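Local coordinates for protein endo-beta-N-acetylglucosaminidase F1 (PDB 6TCV) that cleaves high-mannose N-glycans as an endo-beta-N-acetylglucosaminidase, probably hydrolysing the linkage between the two N-acetylglucosamines of the glycan core, at residues Gln263-Phe268 with Ala309-Tyr314. The protein carries 2 engineered substitutions. Sequence-based numbering, arbitrary orientation.
Sequences QGAKDF and AARLCY
R311 NH1 forms salt bridges with E315 and D340, while the aliphatic part of the same side chain lies against A265 of the neighbouring helix, R311 CG to A265 CB 3.7 Å. Arginine suits this border because its CG methylene rests on the A265 methyl, while the rest of the chain, bent at chi2 and chi3, carries the guanidinium on to its carboxylates. K266 NZ stays 5.6 Å from R311 NH1, and E262, a long and weak ion-pair partner of both, may ease the repulsion between these like charges.

Deeper in, A265 directs its methyl at helix 306-319, and its small size lets the backbones come close: A265 CA lies 4.9 Å from L312 CA, and the local axes approach to 8.5 Å at a crossing angle of -35°. The CB atoms of A265 and L312 are 4.2 Å apart. L312 is extended at chi1 (174°), and the chi2 turn of its branched end then lets one methyl, CD1, reach both A265 O (3.6 Å) and F268 CD2 (3.9 Å). That methyl meets the phenyl ring at its edge, in the ring plane; flat and apolar, F268 suits a buried site among L257, L260 and V217.

Helices 262-278 and 306-319 follow successive parallel strands, 243-249 and 283-287, as neighbours in the outer layer of a (beta/alpha)8 barrel. No hydrogen bond links the two segments, so their union rests on close apolar fit, while R311 at the margin turns its charge to residues outside them.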
loop_
_atom_site.group_PDB
_atom_site.type_symbol
_atom_site.label_atom_id
_atom_site.label_comp_id
_atom_site.label_asym_id
_atom_site.label_seq_id
_atom_site.Cartn_x
_atom_site.Cartn_y
_atom_site.Cartn_z
ATOM N N GLN A 263 0.659 -19.166 -13.913
ATOM C CA GLN A 263 -0.219 -18.456 -14.848
ATOM C C GLN A 263 -1.456 -17.913 -14.139
ATOM O O GLN A 263 -1.935 -16.828 -14.451
ATOM C CB GLN A 263 -0.592 -19.304 -16.040
ATOM C CG GLN A 263 -1.237 -18.492 -17.167
ATOM C CD GLN A 263 -0.297 -17.412 -17.725
ATOM O OE1 GLN A 263 0.853 -17.718 -18.085
ATOM N NE2 GLN A 263 -0.761 -16.212 -17.867
ATOM N N GLY A 264 -2.044 -18.704 -13.227
ATOM C CA GLY A 264 -3.200 -18.213 -12.506
ATOM C C GLY A 264 -2.883 -16.954 -11.706
ATOM O O GLY A 264 -3.695 -16.029 -11.645
ATOM N N ALA A 265 -1.692 -16.905 -11.107
ATOM C CA ALA A 265 -1.256 -15.742 -10.340
ATOM C C ALA A 265 -0.979 -14.561 -11.240
ATOM O O ALA A 265 -1.328 -13.427 -10.893
ATOM C CB ALA A 265 -0.016 -16.110 -9.555
ATOM N N LYS A 266 -0.346 -14.786 -12.390
ATOM C CA LYS A 266 -0.153 -13.687 -13.308
ATOM C C LYS A 266 -1.488 -13.061 -13.700
ATOM O O LYS A 266 -1.638 -11.827 -13.715
ATOM C CB LYS A 266 0.561 -14.181 -14.568
ATOM C CG LYS A 266 2.050 -14.481 -14.365
ATOM C CD LYS A 266 2.713 -14.991 -15.616
ATOM C CE LYS A 266 4.190 -15.258 -15.391
ATOM N NZ LYS A 266 4.797 -16.025 -16.496
ATOM N N ASP A 267 -2.466 -13.897 -14.068
ATOM C CA ASP A 267 -3.740 -13.339 -14.524
ATOM C C ASP A 267 -4.471 -12.648 -13.387
ATOM O O ASP A 267 -5.034 -11.573 -13.578
ATOM C CB ASP A 267 -4.620 -14.415 -15.160
ATOM C CG ASP A 267 -4.015 -15.009 -16.389
ATOM O OD1 ASP A 267 -3.088 -14.490 -16.994
ATOM O OD2 ASP A 267 -4.766 -15.891 -16.997
ATOM N N PHE A 268 -4.482 -13.252 -12.193
ATOM C CA PHE A 268 -5.215 -12.632 -11.100
ATOM C C PHE A 268 -4.547 -11.328 -10.697
ATOM O O PHE A 268 -5.249 -10.325 -10.447
ATOM C CB PHE A 268 -5.307 -13.614 -9.923
ATOM C CG PHE A 268 -6.188 -13.123 -8.821
ATOM C CD1 PHE A 268 -7.571 -13.076 -8.974
ATOM C CD2 PHE A 268 -5.633 -12.623 -7.659
ATOM C CE1 PHE A 268 -8.350 -12.585 -7.945
ATOM C CE2 PHE A 268 -6.409 -12.131 -6.669
ATOM C CZ PHE A 268 -7.770 -12.113 -6.829
ATOM N N ALA A 309 2.060 -17.722 -2.999
ATOM C CA ALA A 309 1.687 -16.394 -2.532
ATOM C C ALA A 309 2.684 -15.340 -2.991
ATOM O O ALA A 309 2.303 -14.252 -3.453
ATOM C CB ALA A 309 1.566 -16.389 -1.013
ATOM N N ALA A 310 3.972 -15.638 -2.850
ATOM C CA ALA A 310 4.999 -14.681 -3.281
ATOM C C ALA A 310 4.904 -14.426 -4.773
ATOM O O ALA A 310 5.047 -13.283 -5.223
ATOM C CB ALA A 310 6.390 -15.197 -2.896
ATOM N N ARG A 311 4.678 -15.475 -5.561
ATOM C CA ARG A 311 4.472 -15.276 -6.997
ATOM C C ARG A 311 3.349 -14.263 -7.270
ATOM O O ARG A 311 3.504 -13.339 -8.082
ATOM C CB ARG A 311 4.196 -16.612 -7.681
ATOM C CG ARG A 311 3.662 -16.489 -9.157
ATOM C CD ARG A 311 4.714 -15.897 -10.096
ATOM N NE ARG A 311 5.880 -16.785 -10.190
ATOM C CZ ARG A 311 6.981 -16.454 -10.836
ATOM N NH1 ARG A 311 7.108 -15.312 -11.467
ATOM N NH2 ARG A 311 8.032 -17.283 -10.800
ATOM N N LEU A 312 2.235 -14.399 -6.573
ATOM C CA LEU A 312 1.140 -13.453 -6.757
ATOM C C LEU A 312 1.557 -12.045 -6.374
ATOM O O LEU A 312 1.272 -11.081 -7.100
ATOM C CB LEU A 312 -0.115 -13.875 -5.943
ATOM C CG LEU A 312 -1.263 -12.863 -5.963
ATOM C CD1 LEU A 312 -1.769 -12.640 -7.394
ATOM C CD2 LEU A 312 -2.385 -13.280 -5.021
ATOM N N CYS A 313 2.264 -11.885 -5.257
ATOM C CA CYS A 313 2.683 -10.541 -4.859
ATOM C C CYS A 313 3.614 -9.918 -5.888
ATOM O O CYS A 313 3.455 -8.746 -6.256
ATOM C CB CYS A 313 3.352 -10.585 -3.482
ATOM S SG CYS A 313 2.194 -11.012 -2.138
ATOM N N TYR A 314 4.596 -10.695 -6.346
ATOM C CA TYR A 314 5.560 -10.236 -7.330
ATOM C C TYR A 314 4.853 -9.825 -8.609
ATOM O O TYR A 314 5.127 -8.754 -9.153
ATOM C CB TYR A 314 6.565 -11.366 -7.619
ATOM C CG TYR A 314 7.425 -11.111 -8.805
ATOM C CD1 TYR A 314 8.520 -10.243 -8.725
ATOM C CD2 TYR A 314 7.146 -11.716 -10.011
ATOM C CE1 TYR A 314 9.317 -9.981 -9.871
ATOM C CE2 TYR A 314 7.946 -11.474 -11.130
ATOM C CZ TYR A 314 9.029 -10.620 -11.028
ATOM O OH TYR A 314 9.818 -10.370 -12.142
#